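Beta sliding clamp (Bartonella birtlesii LL-WM9, PDB 6PTR) probably encircles DNA as a ring-shaped head-to-tail homodimer, tethering DNA polymerases and other proteins to it and so making replication processive. Local coordinates at residues Gln276-Ala281 / Asp349-Met354; Lys306-Asn311 / Ser316-Leu321. All coordinates share one frame; numbering follows the deposited sequence.

Contact 1: residues Gln276-Ala281 / Asp349-Met354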
# COMPACT_ATOMS: atom_id res chain seq x y z
N GLN C 276 -24.29 -5.28 11.86
CA GLN C 276 -23.85 -4.78 10.56
C GLN C 276 -24.43 -3.39 10.29
O GLN C 276 -23.74 -2.50 9.79
CB GLN C 276 -24.28 -5.78 9.48
CG GLN C 276 -23.65 -7.19 9.62
CD GLN C 276 -24.26 -8.10 10.72
OE1 GLN C 276 -25.33 -7.84 11.29
NE2 GLN C 276 -23.55 -9.20 11.01
N ASP C 277 -25.71 -3.20 10.63
CA ASP C 277 -26.33 -1.90 10.44
C ASP C 277 -25.67 -0.85 11.33
O ASP C 277 -25.48 0.30 10.91
CB ASP C 277 -27.83 -2.00 10.74
CG ASP C 277 -28.56 -2.84 9.72
OD1 ASP C 277 -28.03 -3.09 8.62
OD2 ASP C 277 -29.70 -3.25 10.03
N PHE C 278 -25.34 -1.22 12.57
CA PHE C 278 -24.67 -0.30 13.49
C PHE C 278 -23.27 0.04 12.99
O PHE C 278 -22.87 1.21 12.97
CB PHE C 278 -24.60 -0.93 14.89
CG PHE C 278 -23.85 -0.12 15.90
CD1 PHE C 278 -24.46 0.96 16.52
CD2 PHE C 278 -22.54 -0.43 16.23
CE1 PHE C 278 -23.77 1.71 17.46
CE2 PHE C 278 -21.84 0.34 17.16
CZ PHE C 278 -22.46 1.39 17.78
N SER C 279 -22.51 -0.99 12.60
CA SER C 279 -21.16 -0.76 12.10
C SER C 279 -21.15 0.15 10.88
O SER C 279 -20.33 1.07 10.79
CB SER C 279 -20.50 -2.10 11.76
OG SER C 279 -20.38 -2.89 12.93
N SER C 280 -22.04 -0.10 9.91
CA SER C 280 -22.05 0.71 8.70
C SER C 280 -22.44 2.15 9.01
O SER C 280 -21.88 3.10 8.44
CB SER C 280 -23.00 0.11 7.67
OG SER C 280 -22.60 -1.20 7.30
N ALA C 281 -23.40 2.34 9.92
CA ALA C 281 -23.81 3.70 10.29
C ALA C 281 -22.69 4.46 10.99
O ALA C 281 -22.45 5.64 10.70
CB ALA C 281 -25.05 3.65 11.18
N ASP C 349 -25.26 -11.63 14.38
CA ASP C 349 -26.05 -10.52 13.86
C ASP C 349 -26.35 -9.49 14.93
O ASP C 349 -26.61 -8.34 14.59
CB ASP C 349 -27.36 -11.01 13.27
CG ASP C 349 -27.17 -11.99 12.13
OD1 ASP C 349 -26.09 -11.98 11.50
OD2 ASP C 349 -28.12 -12.75 11.85
N GLU C 350 -26.30 -9.85 16.21
CA GLU C 350 -26.79 -8.99 17.28
C GLU C 350 -25.62 -8.52 18.14
O GLU C 350 -24.88 -9.34 18.68
CB GLU C 350 -27.82 -9.74 18.12
CG GLU C 350 -28.80 -10.47 17.22
CD GLU C 350 -29.77 -11.37 17.95
OE1 GLU C 350 -30.90 -11.53 17.44
OE2 GLU C 350 -29.40 -11.93 19.00
N MET C 351 -25.51 -7.21 18.30
CA MET C 351 -24.50 -6.61 19.16
C MET C 351 -25.19 -6.04 20.40
O MET C 351 -26.13 -5.26 20.27
CB MET C 351 -23.75 -5.52 18.42
CG MET C 351 -22.65 -4.87 19.21
SD MET C 351 -21.69 -3.83 18.09
CE MET C 351 -20.34 -3.33 19.16
N VAL C 352 -24.73 -6.43 21.58
CA VAL C 352 -25.37 -6.04 22.84
C VAL C 352 -24.43 -5.14 23.62
O VAL C 352 -23.26 -5.47 23.83
CB VAL C 352 -25.77 -7.27 23.67
CG1 VAL C 352 -26.37 -6.81 25.00
CG2 VAL C 352 -26.75 -8.11 22.92
N PHE C 353 -24.93 -3.97 24.04
CA PHE C 353 -24.24 -3.10 24.98
C PHE C 353 -24.96 -3.16 26.32
O PHE C 353 -26.17 -2.96 26.37
CB PHE C 353 -24.25 -1.64 24.54
CG PHE C 353 -23.61 -1.37 23.22
CD1 PHE C 353 -24.24 -1.75 22.04
CD2 PHE C 353 -22.42 -0.69 23.16
CE1 PHE C 353 -23.65 -1.46 20.81
CE2 PHE C 353 -21.82 -0.40 21.94
CZ PHE C 353 -22.45 -0.79 20.77
N MET C 354 -24.21 -3.38 27.40
CA MET C 354 -24.71 -3.21 28.75
C MET C 354 -24.18 -1.88 29.27
O MET C 354 -22.97 -1.69 29.36
CB MET C 354 -24.31 -4.38 29.66
CG MET C 354 -24.75 -5.69 29.11
SD MET C 354 -26.54 -5.83 28.94
CE MET C 354 -27.10 -5.53 30.61
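Phe278, Met351 and Phe353 meet in the helix-on-sheet core of the C-terminal domain, where helix 275-285 packs on strand 350-355. Two aromatic rings form the buried heart of the contact. Their side chains come from opposite directions and form an offset edge-to-face pair: the edge of Phe353 is turned to the face of Phe278, with centroids 5.4 Å apart and planes at 67°. Phe353 CZ and Phe278 CZ approach to 3.7 Å. With CG of Phe278 anti to the backbone N (chi1 176°), its ring extends from the helix toward the strand.

Met351 adds a Met-aromatic contact. Its slim, extended chain brings SD to 4.0 Å from Phe278 CD2, approaching the ring obliquely. Being two positions apart on a strand, Met351 and Phe353 both face the helix, where large apolar groups suit a buried interior; Leu339 and Ala343 of helix 336-345 pack against the same cluster. At the outer margin the Gln276 side chain lies beside Asp349, polar residues in keeping with their more exposed place. Two helices packed by apolar side chains against two antiparallel sheets are characteristic of the domains of bacterial beta-subunit rings.

Contact 2: residues Lys306-Asn311 / Ser316-Leu321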
# COMPACT_ATOMS: atom_id res chain seq x y z
N LYS C 306 -30.00 7.05 17.60
CA LYS C 306 -29.46 8.08 16.72
C LYS C 306 -27.98 8.27 16.98
O LYS C 306 -27.54 8.20 18.13
CB LYS C 306 -30.18 9.42 16.92
CG LYS C 306 -31.66 9.38 16.54
CD LYS C 306 -32.24 10.78 16.42
CE LYS C 306 -33.24 11.07 17.53
NZ LYS C 306 -33.98 12.33 17.25
N LEU C 307 -27.23 8.52 15.91
CA LEU C 307 -25.79 8.72 15.98
C LEU C 307 -25.50 10.12 15.48
O LEU C 307 -26.10 10.55 14.50
CB LEU C 307 -25.05 7.72 15.08
CG LEU C 307 -25.34 6.26 15.34
CD1 LEU C 307 -24.62 5.40 14.31
CD2 LEU C 307 -24.86 5.92 16.74
N VAL C 308 -24.60 10.84 16.15
CA VAL C 308 -24.21 12.17 15.70
C VAL C 308 -22.71 12.35 15.87
O VAL C 308 -22.16 12.06 16.94
CB VAL C 308 -24.94 13.29 16.47
CG1 VAL C 308 -24.50 14.64 15.87
CG2 VAL C 308 -26.44 13.15 16.35
N VAL C 309 -22.06 12.88 14.83
CA VAL C 309 -20.65 13.25 14.87
C VAL C 309 -20.53 14.72 14.50
O VAL C 309 -21.20 15.19 13.58
CB VAL C 309 -19.79 12.40 13.91
CG1 VAL C 309 -18.31 12.83 13.93
CG2 VAL C 309 -19.93 10.91 14.24
N ASN C 310 -19.70 15.46 15.25
CA ASN C 310 -19.46 16.88 14.98
C ASN C 310 -17.96 17.07 14.90
O ASN C 310 -17.22 16.56 15.75
CB ASN C 310 -20.03 17.81 16.07
CG ASN C 310 -21.56 17.82 16.11
OD1 ASN C 310 -22.21 18.35 15.20
ND2 ASN C 310 -22.13 17.26 17.17
N ASN C 311 -17.50 17.77 13.87
CA ASN C 311 -16.07 18.08 13.73
C ASN C 311 -15.97 19.53 13.29
O ASN C 311 -16.51 19.91 12.24
CB ASN C 311 -15.39 17.15 12.72
CG ASN C 311 -13.95 17.56 12.34
OD1 ASN C 311 -13.41 18.56 12.80
ND2 ASN C 311 -13.34 16.77 11.44
N SER C 316 -21.01 18.19 10.32
CA SER C 316 -21.69 17.25 11.20
C SER C 316 -22.25 16.12 10.36
O SER C 316 -22.43 16.24 9.15
CB SER C 316 -22.81 17.92 11.99
OG SER C 316 -23.79 18.48 11.12
N ALA C 317 -22.58 15.03 11.04
CA ALA C 317 -23.07 13.83 10.37
C ALA C 317 -23.99 13.11 11.34
O ALA C 317 -23.65 12.98 12.52
CB ALA C 317 -21.90 12.92 9.97
N GLU C 318 -25.14 12.65 10.86
CA GLU C 318 -26.04 11.92 11.73
C GLU C 318 -26.61 10.73 10.98
O GLU C 318 -26.60 10.68 9.75
CB GLU C 318 -27.16 12.81 12.26
CG GLU C 318 -28.05 13.44 11.23
CD GLU C 318 -29.14 14.32 11.85
OE1 GLU C 318 -29.05 14.61 13.06
OE2 GLU C 318 -30.08 14.70 11.12
N ASP C 319 -27.09 9.75 11.75
CA ASP C 319 -27.77 8.59 11.18
C ASP C 319 -28.71 8.05 12.25
O ASP C 319 -28.71 8.50 13.40
CB ASP C 319 -26.75 7.54 10.72
CG ASP C 319 -27.23 6.73 9.52
OD1 ASP C 319 -28.46 6.50 9.36
OD2 ASP C 319 -26.36 6.32 8.72
N GLN C 320 -29.55 7.10 11.85
CA GLN C 320 -30.50 6.54 12.81
C GLN C 320 -30.72 5.07 12.49
O GLN C 320 -30.71 4.67 11.33
CB GLN C 320 -31.82 7.33 12.77
CG GLN C 320 -32.89 6.88 13.73
CD GLN C 320 -34.04 7.86 13.79
OE1 GLN C 320 -33.88 9.05 13.52
NE2 GLN C 320 -35.22 7.36 14.14
N LEU C 321 -30.92 4.27 13.54
CA LEU C 321 -31.13 2.84 13.39
C LEU C 321 -32.23 2.39 14.33
O LEU C 321 -32.41 2.97 15.41
CB LEU C 321 -29.88 2.03 13.73
CG LEU C 321 -28.57 2.39 13.07
CD1 LEU C 321 -27.46 1.93 13.98
CD2 LEU C 321 -28.50 1.69 11.73
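Leu307 and Asp319, like Val309 and Ala317, are hydrogen-bonded pairs of the antiparallel beta hairpin formed by strands 304-311 and 315-322. The short segments run at 168° to each other. In each pair the two residues exchange N-H···O bonds: Leu307 N reaches Asp319 O at 2.9 Å, nearly straight, and Val309 N meets Ala317 O at 2.8 Å. Supporting CA-H···O contacts include Glu318 CA to Leu307 O at 3.1 Å.

Apolar contacts gather on the face bearing Leu307, Val309, Ala317 and the acidic Asp319. Val309 CB and Ala317 CB stand 4.5 Å apart, and this face turns to helix 275-285, where Val285 packs on both; branched and small side chains fit such a close layer.

The other face is more polar. Lys306 and Gln320 run side by side, the lysine's methylene CD 3.8 Å from Gln320 OE1, while Val308 CG2 rests near Glu318 CB.

At the subunit interface, Ser316, Ala317 and Glu318 of strand 315-322, the outer strand of its sheet within the chain, pair with a strand of the second subunit, continuing the sheet across the ring. There Glu318 OE2 bonds His115 of the second subunit. Asp319 OD2 has two partners, Arg284 in a salt bridge and Thr114 of the second subunit, while Asp319 OD1 accepts Gln320 N at 2.8 Å through its anti lone pair.

In the fold
Both contacts belong to the C-terminal domain, and their centres lie about 15 Å apart; in sequence, contact 2 is nested inside the loop closed by contact 1. Helix 275-285 connects them: it supplies one segment of contact 1, and its Phe278 and Ala281 also pack on the hairpin, with Ala281 CB 3.6 Å from Leu307 CD1. Contact 1 is mainly buried and relies on aromatic and sulfur packing in its buried part. Contact 2, partly buried, is held by backbone hydrogen bonds and is mostly apolar toward the helix, Asp319 excepted, and more polar on the other face. Its acidic residues Glu318 and Asp319 suit the subunit boundary, whereas no other chain touches the segments of contact 1.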